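Local coordinates for DNA repair protein RecO (Deinococcus radiodurans, PDB 1U5K) that is probably involved in DNA repair and in recombination by the RecF pathway, and carries a bound zinc ion, at residues A[129-134]-A[209-214]; A[136-141]-A[215-220]; A[151-156]-A[170-175]; A[162-167]-A[177-182]. All coordinates share one frame; numbering follows the deposited sequence.

Contact 1: A[129-134]-A[209-214]; sequences PEWVAL and ADRPAL
Arg-211 reaches from the first turn of helix 211-225 across Glu-130 and Trp-131 at the start of helix 129-141. Its chain is extended from CG to NE and carries the guanidinium past the indole, with Trp-131 CB and CE3 over one face of the guanidinium. There NE stands 3.9 Å from Trp-131 CE3. At the group's edge NH1 donates to Glu-130 OE1 at 3.0 Å, a salt bridge with an N-H...O angle of 159°. The bond lies close to the guanidinium plane but meets the oxygen from above the carboxylate plane, the two planes being turned 67° apart. Both helices belong to the helical C-terminal part of RecO, where this pair of helices packs side by side. The tight part is apolar: Leu-134 CD1 lies 3.8 Å from Arg-211 CG, its other methyl CD2 is 3.9 Å from Leu-214 CB, and Leu-214 CD1 comes up to the indole edge 4.1 Å from Trp-131 CZ3. Phe-189 and Leu-190 of helix 184-192 pack on Leu-214 as well. An alanine at Arg-211 is likely to leave Glu-130 and Asp-128, the salt-bridge partner of NH2, without their positive mate and to take away the flat group that Trp-131 CB and CE3 pack against. Toward Glu-130 the packing gives way to polar groups and partial exposure. With CG anti to the backbone N (chi1 -177°) the extended glutamate runs across the arginine chain at a slant, its carboxylate beside Arg-211 CD, and its OE2 accepts a hydrogen bond from Trp-215 NE1.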
loop_
_atom_site.group_PDB
_atom_site.type_symbol
_atom_site.label_atom_id
_atom_site.label_comp_id
_atom_site.label_asym_id
_atom_site.label_seq_id
_atom_site.Cartn_x
_atom_site.Cartn_y
_atom_site.Cartn_z
ATOM N N PRO A 129 0.891 13.861 18.696
ATOM C CA PRO A 129 -0.049 13.330 17.705
ATOM C C PRO A 129 0.031 11.816 17.541
ATOM O O PRO A 129 -1.035 11.260 17.293
ATOM C CB PRO A 129 0.258 14.118 16.436
ATOM C CG PRO A 129 1.623 14.554 16.619
ATOM C CD PRO A 129 1.821 14.838 18.094
ATOM N N GLU A 130 1.177 11.173 17.757
ATOM C CA GLU A 130 1.224 9.716 17.723
ATOM C C GLU A 130 0.241 9.152 18.745
ATOM O O GLU A 130 -0.484 8.195 18.453
ATOM C CB GLU A 130 2.621 9.140 17.979
ATOM C CG GLU A 130 2.605 7.623 17.849
ATOM C CD GLU A 130 3.869 6.928 18.294
ATOM O OE1 GLU A 130 4.624 7.585 19.028
ATOM O OE2 GLU A 130 4.142 5.763 17.916
ATOM N N TRP A 131 0.213 9.752 19.935
ATOM C CA TRP A 131 -0.626 9.255 21.014
ATOM C C TRP A 131 -2.105 9.472 20.679
ATOM O O TRP A 131 -2.954 8.625 20.977
ATOM C CB TRP A 131 -0.278 9.841 22.390
ATOM C CG TRP A 131 -1.050 9.183 23.482
ATOM C CD1 TRP A 131 -1.940 9.776 24.315
ATOM C CD2 TRP A 131 -1.030 7.798 23.843
ATOM N NE1 TRP A 131 -2.490 8.844 25.159
ATOM C CE2 TRP A 131 -1.938 7.622 24.904
ATOM C CE3 TRP A 131 -0.329 6.678 23.376
ATOM C CZ2 TRP A 131 -2.179 6.381 25.498
ATOM C CZ3 TRP A 131 -0.595 5.454 23.930
ATOM C CH2 TRP A 131 -1.482 5.317 25.008
ATOM N N VAL A 132 -2.422 10.611 20.076
ATOM C CA VAL A 132 -3.791 10.836 19.608
ATOM C C VAL A 132 -4.188 9.696 18.664
ATOM O O VAL A 132 -5.262 9.107 18.793
ATOM C CB VAL A 132 -3.952 12.206 18.933
ATOM C CG1 VAL A 132 -5.360 12.443 18.425
ATOM C CG2 VAL A 132 -3.611 13.345 19.904
ATOM N N ALA A 133 -3.316 9.371 17.718
ATOM C CA ALA A 133 -3.649 8.361 16.717
ATOM C C ALA A 133 -3.790 6.968 17.316
ATOM O O ALA A 133 -4.717 6.255 16.938
ATOM C CB ALA A 133 -2.634 8.371 15.575
ATOM N N LEU A 134 -2.919 6.584 18.248
ATOM C CA LEU A 134 -3.064 5.335 18.979
ATOM C C LEU A 134 -4.418 5.244 19.663
ATOM O O LEU A 134 -5.169 4.280 19.502
ATOM C CB LEU A 134 -1.942 5.075 19.986
ATOM C CG LEU A 134 -0.763 4.319 19.403
ATOM C CD1 LEU A 134 0.372 4.341 20.394
ATOM C CD2 LEU A 134 -1.088 2.897 18.914
ATOM N N ALA A 209 8.701 4.013 24.223
ATOM C CA ALA A 209 9.348 2.715 24.116
ATOM C C ALA A 209 8.302 1.611 24.007
ATOM O O ALA A 209 8.570 0.617 23.351
ATOM C CB ALA A 209 10.259 2.448 25.316
ATOM N N ASP A 210 7.149 1.758 24.653
ATOM C CA ASP A 210 6.104 0.738 24.636
ATOM C C ASP A 210 5.099 0.823 23.489
ATOM O O ASP A 210 4.245 -0.049 23.330
ATOM C CB ASP A 210 5.344 0.744 25.961
ATOM C CG ASP A 210 6.207 0.321 27.136
ATOM O OD1 ASP A 210 7.037 -0.604 27.006
ATOM O OD2 ASP A 210 6.130 0.902 28.235
ATOM N N ARG A 211 5.239 1.829 22.640
ATOM C CA ARG A 211 4.248 2.046 21.599
ATOM C C ARG A 211 4.317 1.076 20.423
ATOM O O ARG A 211 3.258 0.702 19.932
ATOM C CB ARG A 211 4.263 3.496 21.138
ATOM C CG ARG A 211 3.743 4.456 22.180
ATOM C CD ARG A 211 3.799 5.883 21.711
ATOM N NE ARG A 211 3.565 6.778 22.831
ATOM C CZ ARG A 211 3.432 8.095 22.769
ATOM N NH1 ARG A 211 3.521 8.723 21.609
ATOM N NH2 ARG A 211 3.158 8.768 23.879
ATOM N N PRO A 212 5.497 0.675 19.956
ATOM C CA PRO A 212 5.558 -0.315 18.873
ATOM C C PRO A 212 4.713 -1.554 19.177
ATOM O O PRO A 212 4.042 -2.044 18.272
ATOM C CB PRO A 212 7.061 -0.595 18.729
ATOM C CG PRO A 212 7.679 0.715 19.136
ATOM C CD PRO A 212 6.840 1.156 20.318
ATOM N N ALA A 213 4.695 -2.024 20.421
ATOM C CA ALA A 213 3.836 -3.132 20.831
ATOM C C ALA A 213 2.349 -2.871 20.570
ATOM O O ALA A 213 1.632 -3.746 20.070
ATOM C CB ALA A 213 4.050 -3.440 22.291
ATOM N N LEU A 214 1.912 -1.658 20.899
ATOM C CA LEU A 214 0.550 -1.204 20.639
ATOM C C LEU A 214 0.190 -1.120 19.155
ATOM O O LEU A 214 -0.895 -1.561 18.770
ATOM C CB LEU A 214 0.278 0.127 21.325
ATOM C CG LEU A 214 0.393 0.107 22.851
ATOM C CD1 LEU A 214 0.132 1.493 23.415
ATOM C CD2 LEU A 214 -0.642 -0.870 23.391
#

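Contact 2: A[136-141]-A[215-220]; sequences MSYKLL and WRALEK
Leu-218 sits among Ser-137, Tyr-138 and Leu-141, one turn of helix 129-141. Its CD1 lies over a face of the Tyr-138 ring, 4.3 Å from the centroid and 14° off the normal, a CH-pi contact offset toward the rim. Leu-218 CB touches Tyr-138 CE1 at 3.8 Å, the two side chains overlapping as each points toward the other's helix. Leu-141 CD1 meets Leu-218 CD1 at 4.0 Å, while Leu-218 CD2 comes to 3.2 Å from Ser-137 OG. A chi1 of 178°, with CG anti to the backbone N, carries the leucine branch toward helix 129-141, where its two methyls meet different neighbours. The phenol end passes on to Ala-217, whose CB lies 3.7 Å from Tyr-138 OH. In the next shell, that hydroxyl is hydrogen-bonded to Leu-214 O and Phe-189 meets the ring edge-to-face; Ser-137 OG is bonded back to Leu-134 O in its own helix. A phenylalanine in place of Tyr-138 would probably keep the ring over Leu-218 but leave Leu-214 O without this partner. The helix segments run in roughly the same direction, 33° apart with axes 11.3 Å from each other, and helix 86-102 closes against both: Met-95 and Phe-98 touch Ser-137, and Leu-94 touches Trp-215.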
loop_
_atom_site.group_PDB
_atom_site.type_symbol
_atom_site.label_atom_id
_atom_site.label_comp_id
_atom_site.label_asym_id
_atom_site.label_seq_id
_atom_site.Cartn_x
_atom_site.Cartn_y
_atom_site.Cartn_z
ATOM N N MET A 136 -7.205 7.017 19.246
ATOM C CA MET A 136 -8.357 7.179 18.382
ATOM C C MET A 136 -8.546 5.934 17.522
ATOM O O MET A 136 -9.664 5.464 17.328
ATOM C CB MET A 136 -8.182 8.431 17.518
ATOM C CG MET A 136 -8.177 9.712 18.358
ATOM S SD MET A 136 -9.705 9.965 19.235
ATOM C CE MET A 136 -10.631 10.616 18.038
ATOM N N SER A 137 -7.446 5.371 17.044
ATOM C CA SER A 137 -7.537 4.143 16.273
ATOM C C SER A 137 -8.120 2.975 17.096
ATOM O O SER A 137 -9.048 2.279 16.648
ATOM C CB SER A 137 -6.216 3.952 15.502
ATOM O OG SER A 137 -5.267 3.387 16.380
ATOM N N TYR A 138 -7.702 2.819 18.350
ATOM C CA TYR A 138 -8.272 1.794 19.223
ATOM C C TYR A 138 -9.733 2.081 19.569
ATOM O O TYR A 138 -10.590 1.187 19.539
ATOM C CB TYR A 138 -7.428 1.593 20.488
ATOM C CG TYR A 138 -6.297 0.613 20.376
ATOM C CD1 TYR A 138 -5.091 0.990 19.811
ATOM C CD2 TYR A 138 -6.428 -0.712 20.820
ATOM C CE1 TYR A 138 -4.064 0.079 19.694
ATOM C CE2 TYR A 138 -5.384 -1.618 20.746
ATOM C CZ TYR A 138 -4.196 -1.215 20.168
ATOM O OH TYR A 138 -3.112 -2.057 20.056
ATOM N N LYS A 139 -10.039 3.348 19.817
ATOM C CA LYS A 139 -11.412 3.741 20.064
ATOM C C LYS A 139 -12.347 3.425 18.912
ATOM O O LYS A 139 -13.466 2.980 19.135
ATOM C CB LYS A 139 -11.535 5.220 20.437
ATOM C CG LYS A 139 -12.864 5.561 21.073
ATOM C CD LYS A 139 -12.932 5.308 22.574
ATOM C CE LYS A 139 -14.325 5.630 23.102
ATOM N NZ LYS A 139 -14.629 4.975 24.390
ATOM N N LEU A 140 -11.888 3.639 17.682
ATOM C CA LEU A 140 -12.713 3.337 16.523
ATOM C C LEU A 140 -13.018 1.844 16.413
ATOM O O LEU A 140 -14.018 1.481 15.815
ATOM C CB LEU A 140 -12.073 3.831 15.226
ATOM C CG LEU A 140 -12.055 5.336 14.988
ATOM C CD1 LEU A 140 -10.943 5.825 14.050
ATOM C CD2 LEU A 140 -13.418 5.829 14.545
ATOM N N LEU A 141 -12.177 0.959 16.939
ATOM C CA LEU A 141 -12.513 -0.458 16.977
ATOM C C LEU A 141 -13.871 -0.761 17.601
ATOM O O LEU A 141 -14.567 -1.688 17.168
ATOM C CB LEU A 141 -11.441 -1.272 17.703
ATOM C CG LEU A 141 -9.983 -1.162 17.246
ATOM C CD1 LEU A 141 -9.047 -1.941 18.163
ATOM C CD2 LEU A 141 -9.895 -1.709 15.848
ATOM N N TRP A 215 1.098 -0.596 18.336
ATOM C CA TRP A 215 0.879 -0.527 16.902
ATOM C C TRP A 215 0.813 -1.931 16.331
ATOM O O TRP A 215 -0.020 -2.207 15.473
ATOM C CB TRP A 215 1.955 0.264 16.158
ATOM C CG TRP A 215 1.803 1.731 16.320
ATOM C CD1 TRP A 215 2.699 2.565 16.935
ATOM C CD2 TRP A 215 0.696 2.547 15.915
ATOM N NE1 TRP A 215 2.219 3.848 16.921
ATOM C CE2 TRP A 215 0.998 3.871 16.296
ATOM C CE3 TRP A 215 -0.527 2.303 15.285
ATOM C CZ2 TRP A 215 0.127 4.930 16.073
ATOM C CZ3 TRP A 215 -1.396 3.367 15.058
ATOM C CH2 TRP A 215 -1.075 4.664 15.478
ATOM N N ARG A 216 1.670 -2.822 16.816
ATOM C CA ARG A 216 1.749 -4.172 16.276
ATOM C C ARG A 216 0.477 -4.955 16.549
ATOM O O ARG A 216 -0.045 -5.634 15.667
ATOM C CB ARG A 216 2.988 -4.916 16.766
ATOM C CG ARG A 216 4.252 -4.542 15.998
ATOM C CD ARG A 216 5.395 -5.545 16.112
ATOM N NE ARG A 216 5.703 -5.766 17.522
ATOM C CZ ARG A 216 6.540 -5.021 18.234
ATOM N NH1 ARG A 216 7.206 -4.019 17.672
ATOM N NH2 ARG A 216 6.722 -5.299 19.516
ATOM N N ALA A 217 -0.044 -4.827 17.760
ATOM C CA ALA A 217 -1.232 -5.553 18.161
ATOM C C ALA A 217 -2.421 -5.082 17.330
ATOM O O ALA A 217 -3.202 -5.902 16.834
ATOM C CB ALA A 217 -1.471 -5.352 19.620
ATOM N N LEU A 218 -2.503 -3.768 17.150
ATOM C CA LEU A 218 -3.539 -3.154 16.332
ATOM C C LEU A 218 -3.515 -3.702 14.902
ATOM O O LEU A 218 -4.569 -4.082 14.396
ATOM C CB LEU A 218 -3.432 -1.630 16.359
ATOM C CG LEU A 218 -4.434 -0.862 15.500
ATOM C CD1 LEU A 218 -5.785 -1.026 16.098
ATOM C CD2 LEU A 218 -4.020 0.599 15.324
ATOM N N GLU A 219 -2.332 -3.775 14.291
ATOM C CA GLU A 219 -2.144 -4.242 12.924
ATOM C C GLU A 219 -2.562 -5.702 12.753
ATOM O O GLU A 219 -3.267 -6.023 11.804
ATOM C CB GLU A 219 -0.683 -4.097 12.495
ATOM C CG GLU A 219 -0.243 -2.668 12.239
ATOM C CD GLU A 219 1.206 -2.575 11.781
ATOM O OE1 GLU A 219 1.433 -2.501 10.565
ATOM O OE2 GLU A 219 2.135 -2.613 12.606
ATOM N N LYS A 220 -2.133 -6.563 13.671
ATOM C CA LYS A 220 -2.462 -7.976 13.635
ATOM C C LYS A 220 -3.968 -8.182 13.800
ATOM O O LYS A 220 -4.608 -8.889 13.020
ATOM C CB LYS A 220 -1.720 -8.719 14.756
ATOM C CG LYS A 220 -1.870 -10.235 14.754
ATOM C CD LYS A 220 -1.645 -10.892 13.405
ATOM C CE LYS A 220 -0.219 -10.943 12.899
ATOM N NZ LYS A 220 -0.196 -11.885 11.731
#

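Contact 3: A[151-156]-A[170-175]; sequences ARCARC and QLLCSK. With ZN (zinc ion), chain C.
Cys-153, Cys-156 and Cys-173 turn their sulfurs toward one zinc ion, with SG-metal distances of 2.4 Å for Cys-153 and 2.3 Å for the other two. The cysteines reach it by different torsions: Cys-153 SG is anti to its backbone N (chi1 169°), whereas in Cys-173 the sulfur stands between the backbone N and the carbonyl carbon (chi1 72°). Cys-153 SG also accepts three backbone N-H groups. Cys-173 N donates from across the contact at 3.3 Å, and Arg-155 N and Cys-156 N donate from the turn that follows, an arrangement likely to temper the thiolate's negative charge. Leu-172 CD2 packs 3.8 Å from Cys-153 SG and also touches the backbone N and CB of Arg-155. Farther from the metal, Ala-154 N donates to Leu-171 O at 2.9 Å, almost in line with the carbonyl bond, and a water joins Arg-152 O to Leu-171 N. Beyond it the Gln-170 chain, extended past CG, brings NE2 to 3.3 Å from Ala-154 CB. Cys-176 supplies the fourth sulfur. Two CxxC pairs, one in the loop 151-156 and one beginning beside strand 171-172, thus make a four-cysteine zinc site, consistent with a zinc beta-ribbon, the fold family to which the RecO C-terminal region probably belongs.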
loop_
_atom_site.group_PDB
_atom_site.type_symbol
_atom_site.label_atom_id
_atom_site.label_comp_id
_atom_site.label_asym_id
_atom_site.label_seq_id
_atom_site.Cartn_x
_atom_site.Cartn_y
_atom_site.Cartn_z
ATOM N N ALA A 151 -10.857 -10.055 27.778
ATOM C CA ALA A 151 -11.170 -10.664 29.062
ATOM C C ALA A 151 -10.720 -12.119 29.180
ATOM O O ALA A 151 -10.510 -12.591 30.288
ATOM C CB ALA A 151 -12.669 -10.560 29.355
ATOM N N ARG A 152 -10.541 -12.825 28.068
ATOM C CA ARG A 152 -10.154 -14.232 28.094
ATOM C C ARG A 152 -9.080 -14.589 27.068
ATOM O O ARG A 152 -9.014 -14.005 25.991
ATOM C CB ARG A 152 -11.391 -15.097 27.862
ATOM C CG ARG A 152 -12.479 -14.956 28.918
ATOM C CD ARG A 152 -13.631 -15.905 28.637
ATOM N NE ARG A 152 -14.581 -16.094 29.734
ATOM C CZ ARG A 152 -14.404 -16.812 30.841
ATOM N NH1 ARG A 152 -13.272 -17.449 31.130
ATOM N NH2 ARG A 152 -15.404 -16.857 31.713
ATOM N N CYS A 153 -8.220 -15.544 27.407
ATOM C CA CYS A 153 -7.196 -16.011 26.488
ATOM C C CYS A 153 -7.871 -16.450 25.197
ATOM O O CYS A 153 -8.862 -17.181 25.212
ATOM C CB CYS A 153 -6.406 -17.167 27.108
ATOM S SG CYS A 153 -5.322 -18.057 25.982
ATOM N N ALA A 154 -7.313 -15.999 24.081
ATOM C CA ALA A 154 -7.895 -16.264 22.775
ATOM C C ALA A 154 -7.812 -17.750 22.421
ATOM O O ALA A 154 -8.524 -18.208 21.537
ATOM C CB ALA A 154 -7.177 -15.445 21.719
ATOM N N ARG A 155 -6.964 -18.517 23.101
ATOM C CA ARG A 155 -6.844 -19.937 22.785
ATOM C C ARG A 155 -7.656 -20.819 23.735
ATOM O O ARG A 155 -8.531 -21.548 23.285
ATOM C CB ARG A 155 -5.367 -20.330 22.761
ATOM C CG ARG A 155 -5.073 -21.796 22.524
ATOM C CD ARG A 155 -3.650 -22.072 22.119
ATOM N NE ARG A 155 -3.297 -23.464 21.825
ATOM C CZ ARG A 155 -2.805 -24.330 22.716
ATOM N NH1 ARG A 155 -2.708 -23.992 23.984
ATOM N NH2 ARG A 155 -2.404 -25.541 22.352
ATOM N N CYS A 156 -7.369 -20.785 25.032
ATOM C CA CYS A 156 -8.018 -21.672 25.989
ATOM C C CYS A 156 -9.157 -21.049 26.792
ATOM O O CYS A 156 -9.881 -21.760 27.485
ATOM C CB CYS A 156 -6.993 -22.205 26.977
ATOM S SG CYS A 156 -6.461 -21.033 28.237
ATOM N N GLN A 170 -5.121 -10.784 19.627
ATOM C CA GLN A 170 -5.859 -10.601 20.868
ATOM C C GLN A 170 -4.854 -10.719 22.014
ATOM O O GLN A 170 -3.755 -10.188 21.889
ATOM C CB GLN A 170 -6.985 -11.638 20.898
ATOM C CG GLN A 170 -7.999 -11.391 19.818
ATOM C CD GLN A 170 -9.219 -12.289 19.763
ATOM O OE1 GLN A 170 -10.047 -12.080 18.896
ATOM N NE2 GLN A 170 -9.385 -13.223 20.685
ATOM N N LEU A 171 -5.157 -11.495 23.058
ATOM C CA LEU A 171 -4.233 -11.785 24.150
ATOM C C LEU A 171 -4.263 -13.266 24.557
ATOM O O LEU A 171 -5.294 -13.917 24.439
ATOM C CB LEU A 171 -4.609 -10.950 25.362
ATOM C CG LEU A 171 -4.613 -9.419 25.199
ATOM C CD1 LEU A 171 -5.305 -8.850 26.410
ATOM C CD2 LEU A 171 -3.216 -8.869 25.059
ATOM N N LEU A 172 -3.136 -13.790 25.020
ATOM C CA LEU A 172 -2.970 -15.178 25.445
ATOM C C LEU A 172 -2.597 -15.233 26.916
ATOM O O LEU A 172 -1.938 -14.320 27.422
ATOM C CB LEU A 172 -1.874 -15.876 24.640
ATOM C CG LEU A 172 -2.184 -16.041 23.161
ATOM C CD1 LEU A 172 -0.956 -16.552 22.426
ATOM C CD2 LEU A 172 -3.428 -16.884 22.957
ATOM N N CYS A 173 -2.973 -16.320 27.596
ATOM C CA CYS A 173 -2.527 -16.549 28.971
ATOM C C CYS A 173 -1.089 -17.048 28.994
ATOM O O CYS A 173 -0.514 -17.439 27.971
ATOM C CB CYS A 173 -3.441 -17.539 29.712
ATOM S SG CYS A 173 -3.274 -19.253 29.165
ATOM N N SER A 174 -0.524 -17.079 30.196
ATOM C CA SER A 174 0.865 -17.478 30.409
ATOM C C SER A 174 1.116 -18.910 29.941
ATOM O O SER A 174 2.210 -19.222 29.487
ATOM C CB SER A 174 1.279 -17.277 31.874
ATOM O OG SER A 174 0.635 -18.225 32.722
ATOM N N LYS A 175 0.094 -19.759 29.948
ATOM C CA LYS A 175 0.259 -21.131 29.514
ATOM C C LYS A 175 0.215 -21.297 27.999
ATOM O O LYS A 175 0.914 -22.149 27.472
ATOM C CB LYS A 175 -0.786 -22.034 30.177
ATOM C CG LYS A 175 -0.720 -22.117 31.695
ATOM C CD LYS A 175 0.447 -22.889 32.285
ATOM C CE LYS A 175 0.248 -23.183 33.790
ATOM N NZ LYS A 175 -0.314 -24.568 34.059
HETATM ZN ZN ZN C . -4.644 -19.914 27.410
HETATM O O HOH W 1 -7.985 -12.318 24.024
#

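Contact 4: A[162-167]-A[177-182]; sequences EHPDPL and AALPPY
The imidazole of His-163 and the phenol of Tyr-182 each receive a proline on one face. Pro-181 lies over the histidine, its CB 4.0 Å from the ring centroid and 13° off the normal, the two side chains pointing the same way. Over the tyrosine ring Pro-164 places CG 3.9 Å from the centroid, 17° off the normal, the two side chains overlapping as they run in opposing senses; both are CH-pi contacts. At the histidine's edge ND1 donates to Leu-179 O at 2.8 Å, within the planes of both ring and carbonyl and nearly straight (166°). His-163 CB, just before the ring, meets Ala-177 CB at 3.4 Å. Tyr-182 OH shares a water with Asp-165 N, and the Tyr-182 backbone N donates to Glu-162 O at 2.9 Å. A second water bridges Pro-164 O and Leu-179 N. On the outer side Leu-179 CD1 rests 4.1 Å from Pro-164 CB, and Leu-179 also packs on Pro-19 of the second subunit. Prolines lack an N-H to give, so the proline-rich loop is held to segment 162-167 by the histidine, one direct backbone bond and waters, with ND1 carrying the proton and a proline on one face of each ring.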
loop_
_atom_site.group_PDB
_atom_site.type_symbol
_atom_site.label_atom_id
_atom_site.label_comp_id
_atom_site.label_asym_id
_atom_site.label_seq_id
_atom_site.Cartn_x
_atom_site.Cartn_y
_atom_site.Cartn_z
ATOM N N GLU A 162 -2.396 -11.926 29.819
ATOM C CA GLU A 162 -1.460 -10.815 29.871
ATOM C C GLU A 162 -0.436 -10.826 28.744
ATOM O O GLU A 162 0.473 -9.998 28.725
ATOM C CB GLU A 162 -0.726 -10.859 31.210
ATOM C CG GLU A 162 -1.626 -10.768 32.427
ATOM C CD GLU A 162 -0.850 -10.643 33.728
ATOM O OE1 GLU A 162 0.292 -11.144 33.804
ATOM O OE2 GLU A 162 -1.371 -10.002 34.667
ATOM N N HIS A 163 -0.552 -11.779 27.824
ATOM C CA HIS A 163 0.513 -11.956 26.845
ATOM C C HIS A 163 0.083 -11.664 25.413
ATOM O O HIS A 163 -1.099 -11.813 25.072
ATOM C CB HIS A 163 1.085 -13.373 26.892
ATOM C CG HIS A 163 1.667 -13.754 28.221
ATOM N ND1 HIS A 163 2.987 -14.128 28.358
ATOM C CD2 HIS A 163 1.107 -13.885 29.449
ATOM C CE1 HIS A 163 3.226 -14.431 29.621
ATOM N NE2 HIS A 163 2.104 -14.294 30.306
ATOM N N PRO A 164 1.065 -11.330 24.578
ATOM C CA PRO A 164 0.828 -11.094 23.149
ATOM C C PRO A 164 0.282 -12.335 22.456
ATOM O O PRO A 164 0.622 -13.447 22.860
ATOM C CB PRO A 164 2.218 -10.769 22.594
ATOM C CG PRO A 164 3.044 -10.406 23.761
ATOM C CD PRO A 164 2.490 -11.175 24.913
ATOM N N ASP A 165 -0.548 -12.118 21.440
ATOM C CA ASP A 165 -1.159 -13.132 20.593
ATOM C C ASP A 165 -0.654 -12.866 19.170
ATOM O O ASP A 165 -1.265 -12.076 18.456
ATOM C CB ASP A 165 -2.683 -12.956 20.657
ATOM C CG ASP A 165 -3.407 -13.821 19.684
ATOM O OD1 ASP A 165 -2.751 -14.765 19.186
ATOM O OD2 ASP A 165 -4.610 -13.627 19.367
ATOM N N PRO A 166 0.455 -13.463 18.752
ATOM C CA PRO A 166 0.982 -13.222 17.401
ATOM C C PRO A 166 0.108 -13.755 16.271
ATOM O O PRO A 166 0.201 -13.223 15.161
ATOM C CB PRO A 166 2.387 -13.848 17.421
ATOM C CG PRO A 166 2.520 -14.611 18.683
ATOM C CD PRO A 166 1.344 -14.295 19.582
ATOM N N LEU A 167 -0.760 -14.732 16.522
ATOM C CA LEU A 167 -1.628 -15.258 15.469
ATOM C C LEU A 167 -2.913 -14.476 15.217
ATOM O O LEU A 167 -3.297 -14.227 14.077
ATOM C CB LEU A 167 -1.890 -16.744 15.729
ATOM C CG LEU A 167 -0.553 -17.496 15.824
ATOM C CD1 LEU A 167 -0.711 -18.995 16.091
ATOM C CD2 LEU A 167 0.326 -17.318 14.580
ATOM N N ALA A 177 1.045 -18.850 25.833
ATOM C CA ALA A 177 1.959 -17.879 25.256
ATOM C C ALA A 177 3.402 -18.393 25.221
ATOM O O ALA A 177 3.833 -19.161 26.074
ATOM C CB ALA A 177 1.885 -16.597 26.045
ATOM N N ALA A 178 4.133 -17.991 24.191
ATOM C CA ALA A 178 5.557 -18.267 24.088
ATOM C C ALA A 178 6.362 -16.976 24.227
ATOM O O ALA A 178 7.585 -17.020 24.139
ATOM C CB ALA A 178 5.851 -18.909 22.741
ATOM N N LEU A 179 5.694 -15.835 24.363
ATOM C CA LEU A 179 6.356 -14.555 24.584
ATOM C C LEU A 179 6.093 -14.010 25.984
ATOM O O LEU A 179 5.096 -14.367 26.607
ATOM C CB LEU A 179 5.869 -13.545 23.544
ATOM C CG LEU A 179 6.197 -13.877 22.090
ATOM C CD1 LEU A 179 5.492 -12.864 21.184
ATOM C CD2 LEU A 179 7.702 -13.846 21.912
ATOM N N PRO A 180 6.984 -13.162 26.494
ATOM C CA PRO A 180 6.790 -12.558 27.819
ATOM C C PRO A 180 5.565 -11.654 27.897
ATOM O O PRO A 180 5.109 -11.165 26.876
ATOM C CB PRO A 180 8.061 -11.729 28.059
ATOM C CG PRO A 180 8.901 -11.837 26.837
ATOM C CD PRO A 180 8.251 -12.766 25.857
ATOM N N PRO A 181 5.066 -11.380 29.093
ATOM C CA PRO A 181 3.841 -10.598 29.234
ATOM C C PRO A 181 4.030 -9.155 28.763
ATOM O O PRO A 181 5.160 -8.674 28.751
ATOM C CB PRO A 181 3.543 -10.662 30.731
ATOM C CG PRO A 181 4.799 -11.079 31.405
ATOM C CD PRO A 181 5.651 -11.748 30.391
ATOM N N TYR A 182 2.955 -8.530 28.291
ATOM C CA TYR A 182 2.987 -7.099 28.066
ATOM C C TYR A 182 3.256 -6.412 29.402
ATOM O O TYR A 182 2.752 -6.854 30.435
ATOM C CB TYR A 182 1.642 -6.620 27.546
ATOM C CG TYR A 182 1.356 -6.918 26.097
ATOM C CD1 TYR A 182 0.209 -7.602 25.732
ATOM C CD2 TYR A 182 2.209 -6.491 25.090
ATOM C CE1 TYR A 182 -0.058 -7.864 24.400
ATOM C CE2 TYR A 182 1.914 -6.695 23.755
ATOM C CZ TYR A 182 0.770 -7.382 23.406
ATOM O OH TYR A 182 0.467 -7.645 22.082
HETATM O O HOH W 2 2.893 -15.046 23.307
HETATM O O HOH W 3 -1.417 -9.279 20.941
#

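Contacts 1 and 2 are buried and use the same two helices, 129-141 and 211-225, at successive levels; Tyr-138 with Leu-214 and Trp-215 with Glu-130 tie one level to the next. Their chemistry is mainly apolar, with a salt bridge at the first level. Contacts 3 and 4 lie about 8 Å apart, centre to centre, toward the outside of the chain, and share the small sheet of strands 163-164 and 171-172. There metal bonds, backbone hydrogen bonds, waters and prolines replace a broad hydrophobic interior. Contact 4 also borders the helices: Tyr-182 packs on Ala-213 and Ala-217, whereas contact 3 touches neither helical contact.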